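Local atomic coordinates of 401aa long hypothetical glucose-1-phosphate thymidylyltransferase (Sulfolobus tokodaii, PDB entry 2GGO), a protein that probably makes UDP-N-acetylglucosamine and UDP-N-acetylgalactosamine as a bifunctional enzyme, joining a nucleotidyltransferase domain to a hexapeptide-repeat transferase domain. Residues 27-32 with 262-267; 51-54 with 60-63. One frame throughout, in Å; residues are numbered along the deposited sequence.

Contact 1: 27-32 with 262-267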
ATOM      1  N   PRO A  27       0.026  -0.539  -6.573  1.00 30.51           N
ATOM      2  CA  PRO A  27      -0.541  -1.774  -7.073  1.00 29.46           C
ATOM      3  C   PRO A  27      -0.402  -2.960  -6.106  1.00 30.67           C
ATOM      4  O   PRO A  27       0.563  -3.090  -5.316  1.00 30.53           O
ATOM      5  CB  PRO A  27       0.207  -2.011  -8.394  1.00 29.62           C
ATOM      6  CG  PRO A  27       1.486  -1.372  -8.237  1.00 28.82           C
ATOM      7  CD  PRO A  27       1.386  -0.335  -7.130  1.00 29.58           C
ATOM      8  N   ILE A  28      -1.434  -3.781  -6.130  1.00 30.98           N
ATOM      9  CA  ILE A  28      -1.431  -5.050  -5.466  1.00 31.89           C
ATOM     10  C   ILE A  28      -1.676  -5.962  -6.642  1.00 31.80           C
ATOM     11  O   ILE A  28      -2.735  -5.869  -7.295  1.00 32.88           O
ATOM     12  CB  ILE A  28      -2.566  -5.138  -4.444  1.00 32.66           C
ATOM     13  CG1 ILE A  28      -2.415  -4.022  -3.420  1.00 33.25           C
ATOM     14  CG2 ILE A  28      -2.556  -6.514  -3.778  1.00 31.51           C
ATOM     15  CD1 ILE A  28      -3.704  -3.624  -2.844  1.00 38.02           C
ATOM     16  N   LEU A  29      -0.684  -6.795  -6.960  1.00 32.31           N
ATOM     17  CA  LEU A  29      -0.659  -7.520  -8.218  1.00 31.89           C
ATOM     18  C   LEU A  29      -0.972  -6.513  -9.308  1.00 33.71           C
ATOM     19  O   LEU A  29      -0.415  -5.412  -9.317  1.00 34.29           O
ATOM     20  CB  LEU A  29      -1.652  -8.687  -8.194  1.00 31.39           C
ATOM     21  CG  LEU A  29      -1.443  -9.706  -7.076  1.00 30.71           C
ATOM     22  CD1 LEU A  29      -2.456 -10.840  -7.132  1.00 23.40           C
ATOM     23  CD2 LEU A  29      -0.018 -10.272  -7.063  1.00 24.30           C
ATOM     24  N   SER A  30      -1.917  -6.811 -10.177  1.00 35.09           N
ATOM     25  CA  SER A  30      -2.124  -5.933 -11.302  1.00 35.84           C
ATOM     26  C   SER A  30      -2.987  -4.687 -11.096  1.00 35.78           C
ATOM     27  O   SER A  30      -3.130  -3.909 -12.037  1.00 37.02           O
ATOM     28  CB  SER A  30      -2.719  -6.742 -12.436  1.00 36.52           C
ATOM     29  OG  SER A  30      -4.105  -6.943 -12.214  1.00 41.22           O
ATOM     30  N   LYS A  31      -3.587  -4.458  -9.927  1.00 35.11           N
ATOM     31  CA  LYS A  31      -4.489  -3.298  -9.844  1.00 34.36           C
ATOM     32  C   LYS A  31      -4.273  -2.452  -8.624  1.00 31.26           C
ATOM     33  O   LYS A  31      -3.795  -2.955  -7.607  1.00 30.82           O
ATOM     34  CB  LYS A  31      -5.977  -3.670 -10.098  1.00 34.95           C
ATOM     35  CG  LYS A  31      -6.644  -4.547  -9.075  1.00 38.09           C
ATOM     36  CD  LYS A  31      -7.852  -5.305  -9.639  1.00 37.96           C
ATOM     37  CE  LYS A  31      -8.531  -6.087  -8.490  1.00 42.73           C
ATOM     38  NZ  LYS A  31      -9.816  -6.779  -8.808  1.00 46.44           N
ATOM     39  N   PRO A  32      -4.571  -1.150  -8.742  1.00 29.12           N
ATOM     40  CA  PRO A  32      -4.300  -0.270  -7.613  1.00 27.72           C
ATOM     41  C   PRO A  32      -5.165  -0.610  -6.377  1.00 27.11           C
ATOM     42  O   PRO A  32      -6.269  -1.159  -6.496  1.00 24.83           O
ATOM     43  CB  PRO A  32      -4.593   1.110  -8.185  1.00 28.07           C
ATOM     44  CG  PRO A  32      -5.602   0.866  -9.213  1.00 27.70           C
ATOM     45  CD  PRO A  32      -5.160  -0.414  -9.875  1.00 29.00           C
ATOM     46  N   PRO A 262       5.605 -19.126  -5.614  1.00 28.70           N
ATOM     47  CA  PRO A 262       4.618 -18.290  -6.294  1.00 29.10           C
ATOM     48  C   PRO A 262       5.177 -17.035  -6.974  1.00 28.17           C
ATOM     49  O   PRO A 262       5.928 -16.281  -6.363  1.00 28.89           O
ATOM     50  CB  PRO A 262       3.652 -17.885  -5.180  1.00 28.19           C
ATOM     51  CG  PRO A 262       4.413 -17.987  -3.968  1.00 28.88           C
ATOM     52  CD  PRO A 262       5.554 -18.943  -4.154  1.00 27.83           C
ATOM     53  N   VAL A 263       4.769 -16.847  -8.221  1.00 27.58           N
ATOM     54  CA  VAL A 263       5.240 -15.761  -9.025  1.00 26.44           C
ATOM     55  C   VAL A 263       4.115 -15.226  -9.855  1.00 26.76           C
ATOM     56  O   VAL A 263       3.360 -15.980 -10.474  1.00 26.38           O
ATOM     57  CB  VAL A 263       6.349 -16.291  -9.939  1.00 27.08           C
ATOM     58  CG1 VAL A 263       6.527 -15.455 -11.171  1.00 26.85           C
ATOM     59  CG2 VAL A 263       7.626 -16.452  -9.133  1.00 25.16           C
ATOM     60  N   TYR A 264       3.996 -13.914  -9.880  1.00 25.64           N
ATOM     61  CA  TYR A 264       3.025 -13.240 -10.706  1.00 26.20           C
ATOM     62  C   TYR A 264       3.742 -12.554 -11.867  1.00 26.76           C
ATOM     63  O   TYR A 264       4.595 -11.650 -11.645  1.00 27.20           O
ATOM     64  CB  TYR A 264       2.324 -12.159  -9.877  1.00 26.68           C
ATOM     65  CG  TYR A 264       1.236 -11.451 -10.640  1.00 27.77           C
ATOM     66  CD1 TYR A 264      -0.002 -12.055 -10.809  1.00 24.53           C
ATOM     67  CD2 TYR A 264       1.440 -10.200 -11.219  1.00 26.42           C
ATOM     68  CE1 TYR A 264      -0.993 -11.446 -11.461  1.00 27.42           C
ATOM     69  CE2 TYR A 264       0.406  -9.590 -11.949  1.00 28.64           C
ATOM     70  CZ  TYR A 264      -0.801 -10.226 -12.030  1.00 28.69           C
ATOM     71  OH  TYR A 264      -1.849  -9.678 -12.735  1.00 31.49           O
ATOM     72  N   ILE A 265       3.393 -12.929 -13.104  1.00 27.10           N
ATOM     73  CA  ILE A 265       3.978 -12.286 -14.284  1.00 26.82           C
ATOM     74  C   ILE A 265       2.977 -11.413 -15.043  1.00 27.96           C
ATOM     75  O   ILE A 265       2.189 -11.916 -15.808  1.00 28.66           O
ATOM     76  CB  ILE A 265       4.676 -13.341 -15.217  1.00 26.45           C
ATOM     77  CG1 ILE A 265       5.636 -14.195 -14.355  1.00 23.10           C
ATOM     78  CG2 ILE A 265       5.333 -12.656 -16.415  1.00 26.72           C
ATOM     79  CD1 ILE A 265       6.570 -15.051 -15.032  1.00 23.65           C
ATOM     80  N   GLY A 266       3.048 -10.094 -14.852  1.00 28.25           N
ATOM     81  CA  GLY A 266       2.040  -9.174 -15.422  1.00 29.15           C
ATOM     82  C   GLY A 266       1.967  -9.194 -16.936  1.00 30.11           C
ATOM     83  O   GLY A 266       2.857  -9.673 -17.594  1.00 31.07           O
ATOM     84  N   LYS A 267       0.919  -8.621 -17.513  1.00 31.61           N
ATOM     85  CA  LYS A 267       0.693  -8.729 -18.959  1.00 32.92           C
ATOM     86  C   LYS A 267       1.708  -7.978 -19.814  1.00 31.00           C
ATOM     87  O   LYS A 267       2.161  -6.910 -19.463  1.00 30.53           O
ATOM     88  CB  LYS A 267      -0.759  -8.340 -19.333  1.00 33.61           C
ATOM     89  CG  LYS A 267      -1.220  -6.980 -18.926  1.00 37.08           C
ATOM     90  CD  LYS A 267      -2.747  -6.783 -19.287  1.00 37.62           C
ATOM     91  CE  LYS A 267      -3.725  -7.467 -18.276  1.00 44.05           C
ATOM     92  NZ  LYS A 267      -4.300  -8.752 -18.830  1.00 45.72           N
TER
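With chi1 at -177°, the CG of Tyr264 lies opposite its backbone N, and the ring is carried across to the turn, where one face meets Leu29. Leu29, with chi1 at -58°, has CG anti to its carbonyl carbon, and the side chain runs over that face from the ring centre (CB) back toward CG of the tyrosine (CD2). Two of its carbons do the touching. CB stands 4.2 Å from the centroid of the Tyr264 ring and almost directly above it, a CH-pi contact, while CD2 rests 4.0 Å from Tyr264 CG, near the root of the ring. At the phenol end the next residue of the turn takes over: Ser30 CB lies 3.1 Å from Tyr264 OH, a tight approach, oblique to the ring. No hydrogen bond crosses here; Tyr264 OH has a weak hydrogen bond to Glu248 OE2. Ile28 to Lys31 form a type II' turn, closed by Ile28 N to Lys31 O at 2.9 Å and Lys31 N to Ile28 O at 3.1 Å. Asn219, on helix 212-225, bonds to Leu29 N and Pro27 O, tying the hairpin to that helix. Tyr264 thus projects from one strand of the parallel sheet of a left-handed beta-helix, as expected for hexapeptide repeats, to meet a two-residue beta-hairpin loop of the nucleotidyltransferase domain: an interdomain contact.

Contact 2: 51-54 with 60-63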
ATOM      1  N   VAL A  51     -14.278   9.967  -3.337  1.00 34.79           N
ATOM      2  CA  VAL A  51     -12.926  10.065  -2.764  1.00 34.76           C
ATOM      3  C   VAL A  51     -12.572  11.491  -2.326  1.00 35.04           C
ATOM      4  O   VAL A  51     -12.622  12.414  -3.116  1.00 35.33           O
ATOM      5  CB  VAL A  51     -11.849   9.542  -3.742  1.00 35.01           C
ATOM      6  CG1 VAL A  51     -10.585   9.203  -2.984  1.00 33.20           C
ATOM      7  CG2 VAL A  51     -12.361   8.341  -4.458  1.00 33.73           C
ATOM      8  N   ILE A  52     -12.217  11.670  -1.069  1.00 36.02           N
ATOM      9  CA  ILE A  52     -11.635  12.942  -0.643  1.00 37.92           C
ATOM     10  C   ILE A  52     -10.118  12.869  -0.878  1.00 38.60           C
ATOM     11  O   ILE A  52      -9.435  11.960  -0.415  1.00 37.98           O
ATOM     12  CB  ILE A  52     -11.982  13.262   0.807  1.00 38.36           C
ATOM     13  CG1 ILE A  52     -13.512  13.408   0.910  1.00 40.57           C
ATOM     14  CG2 ILE A  52     -11.280  14.555   1.272  1.00 39.39           C
ATOM     15  CD1 ILE A  52     -14.131  12.731   2.119  1.00 39.37           C
ATOM     16  N   VAL A  53      -9.631  13.813  -1.660  1.00 39.21           N
ATOM     17  CA  VAL A  53      -8.259  13.828  -2.114  1.00 40.53           C
ATOM     18  C   VAL A  53      -7.643  15.207  -1.822  1.00 42.69           C
ATOM     19  O   VAL A  53      -8.326  16.115  -1.334  1.00 43.11           O
ATOM     20  CB  VAL A  53      -8.170  13.469  -3.624  1.00 39.69           C
ATOM     21  CG1 VAL A  53      -8.916  12.205  -3.896  1.00 38.80           C
ATOM     22  CG2 VAL A  53      -8.706  14.587  -4.532  1.00 38.75           C
ATOM     23  N   SER A  54      -6.349  15.364  -2.080  1.00 44.20           N
ATOM     24  CA  SER A  54      -5.750  16.680  -2.001  1.00 45.17           C
ATOM     25  C   SER A  54      -5.867  17.334  -3.373  1.00 46.17           C
ATOM     26  O   SER A  54      -5.991  16.638  -4.389  1.00 45.69           O
ATOM     27  CB  SER A  54      -4.300  16.562  -1.543  1.00 45.49           C
ATOM     28  OG  SER A  54      -3.535  15.865  -2.515  1.00 45.05           O
ATOM     29  N   TYR A  60      -5.228  13.574 -11.154  1.00 51.64           N
ATOM     30  CA  TYR A  60      -4.826  12.178 -11.253  1.00 49.32           C
ATOM     31  C   TYR A  60      -6.014  11.207 -11.050  1.00 47.98           C
ATOM     32  O   TYR A  60      -6.248  10.304 -11.874  1.00 47.33           O
ATOM     33  CB  TYR A  60      -3.701  11.910 -10.231  1.00 49.25           C
ATOM     34  CG  TYR A  60      -2.935  10.627 -10.485  1.00 48.43           C
ATOM     35  CD1 TYR A  60      -1.694  10.637 -11.101  1.00 46.60           C
ATOM     36  CD2 TYR A  60      -3.478   9.400 -10.142  1.00 47.79           C
ATOM     37  CE1 TYR A  60      -1.017   9.460 -11.345  1.00 47.58           C
ATOM     38  CE2 TYR A  60      -2.819   8.238 -10.386  1.00 48.79           C
ATOM     39  CZ  TYR A  60      -1.586   8.261 -10.975  1.00 48.16           C
ATOM     40  OH  TYR A  60      -0.964   7.052 -11.194  1.00 49.54           O
ATOM     41  N   PHE A  61      -6.748  11.416  -9.953  1.00 46.08           N
ATOM     42  CA  PHE A  61      -7.918  10.601  -9.619  1.00 45.09           C
ATOM     43  C   PHE A  61      -8.990  10.688 -10.680  1.00 45.67           C
ATOM     44  O   PHE A  61      -9.485   9.683 -11.159  1.00 44.61           O
ATOM     45  CB  PHE A  61      -8.484  10.993  -8.252  1.00 43.05           C
ATOM     46  CG  PHE A  61      -7.678  10.494  -7.081  1.00 40.47           C
ATOM     47  CD1 PHE A  61      -8.037   9.320  -6.426  1.00 36.81           C
ATOM     48  CD2 PHE A  61      -6.567  11.206  -6.625  1.00 35.49           C
ATOM     49  CE1 PHE A  61      -7.314   8.850  -5.331  1.00 35.29           C
ATOM     50  CE2 PHE A  61      -5.837  10.771  -5.512  1.00 35.61           C
ATOM     51  CZ  PHE A  61      -6.190   9.585  -4.872  1.00 38.04           C
ATOM     52  N   GLU A  62      -9.337  11.909 -11.060  1.00 48.18           N
ATOM     53  CA  GLU A  62     -10.313  12.125 -12.115  1.00 50.19           C
ATOM     54  C   GLU A  62      -9.921  11.363 -13.363  1.00 50.57           C
ATOM     55  O   GLU A  62     -10.754  10.714 -13.968  1.00 50.88           O
ATOM     56  CB  GLU A  62     -10.515  13.615 -12.396  1.00 50.72           C
ATOM     57  CG  GLU A  62     -11.939  14.100 -12.116  1.00 55.10           C
ATOM     58  CD  GLU A  62     -12.010  15.545 -11.567  1.00 61.13           C
ATOM     59  OE1 GLU A  62     -10.939  16.188 -11.370  1.00 63.30           O
ATOM     60  OE2 GLU A  62     -13.151  16.034 -11.319  1.00 62.27           O
ATOM     61  N   LYS A  63      -8.646  11.411 -13.730  1.00 51.54           N
ATOM     62  CA  LYS A  63      -8.185  10.773 -14.961  1.00 51.86           C
ATOM     63  C   LYS A  63      -8.280   9.256 -14.934  1.00 51.40           C
ATOM     64  O   LYS A  63      -8.617   8.654 -15.947  1.00 51.41           O
ATOM     65  CB  LYS A  63      -6.766  11.240 -15.307  1.00 52.74           C
ATOM     66  CG  LYS A  63      -6.798  12.575 -16.044  1.00 54.48           C
ATOM     67  CD  LYS A  63      -5.508  13.400 -15.915  1.00 57.47           C
ATOM     68  CE  LYS A  63      -5.467  14.523 -16.984  1.00 56.84           C
ATOM     69  NZ  LYS A  63      -5.030  14.047 -18.352  1.00 58.61           N
TER
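From CB outward, Val53 lies against the Phe61 ring. CB itself is 4.0 Å from Phe61 CE2. The branch CG1 goes further, standing over the middle of the Phe61 ring, 3.6 Å from its centroid and only 6° off the ring normal. That is a CH-pi contact with the methyl squarely on the face, its closest ring atom being Phe61 CD2 at 3.7 Å. With chi1 at -51°, CG1 sits anti to the carbonyl carbon, the position that sets it over the Phe61 ring. Two residues back on the same side of the strand, Val51 brings CG1 to 4.0 Å from Phe61 CE1, meeting the ring obliquely. Phe61 thereby packs along the strand rather than on a single residue, and all three side chains are buried. Ile70 of the neighbouring strand and Ile34 of helix 33-43 join the same apolar cluster, and Phe25 meets the Phe61 ring edge-to-face. Val53 also lies close to Ala8, which probably belongs to the nucleoside triphosphate site. Strand 48-53, helix 58-64 and strand 69-72 make up a beta-alpha-beta unit, and this helix-on-sheet packing belongs to the Rossmann-like core of the GT-A nucleotidyltransferase fold.

Starting from the N terminus, the chain passes through strand 2-6 and reaches the hairpin 27-32, the first half of contact 1. Helix 33-43 then leads to strand 48-53, and contact 2 closes a short loop with only five residues between its segments. The chain goes on through the rest of the nucleotidyltransferase part, helix 212-225 included, before 262-267 completes contact 1, some 230 residues after the hairpin. Contact 2 therefore falls wholly within the long loop of contact 1, and the two do not cross. Their centres are 23 Å apart. Contact 2 works inside the N-terminal domain, joining helix to sheet; contact 1 joins that domain to the beta-helix.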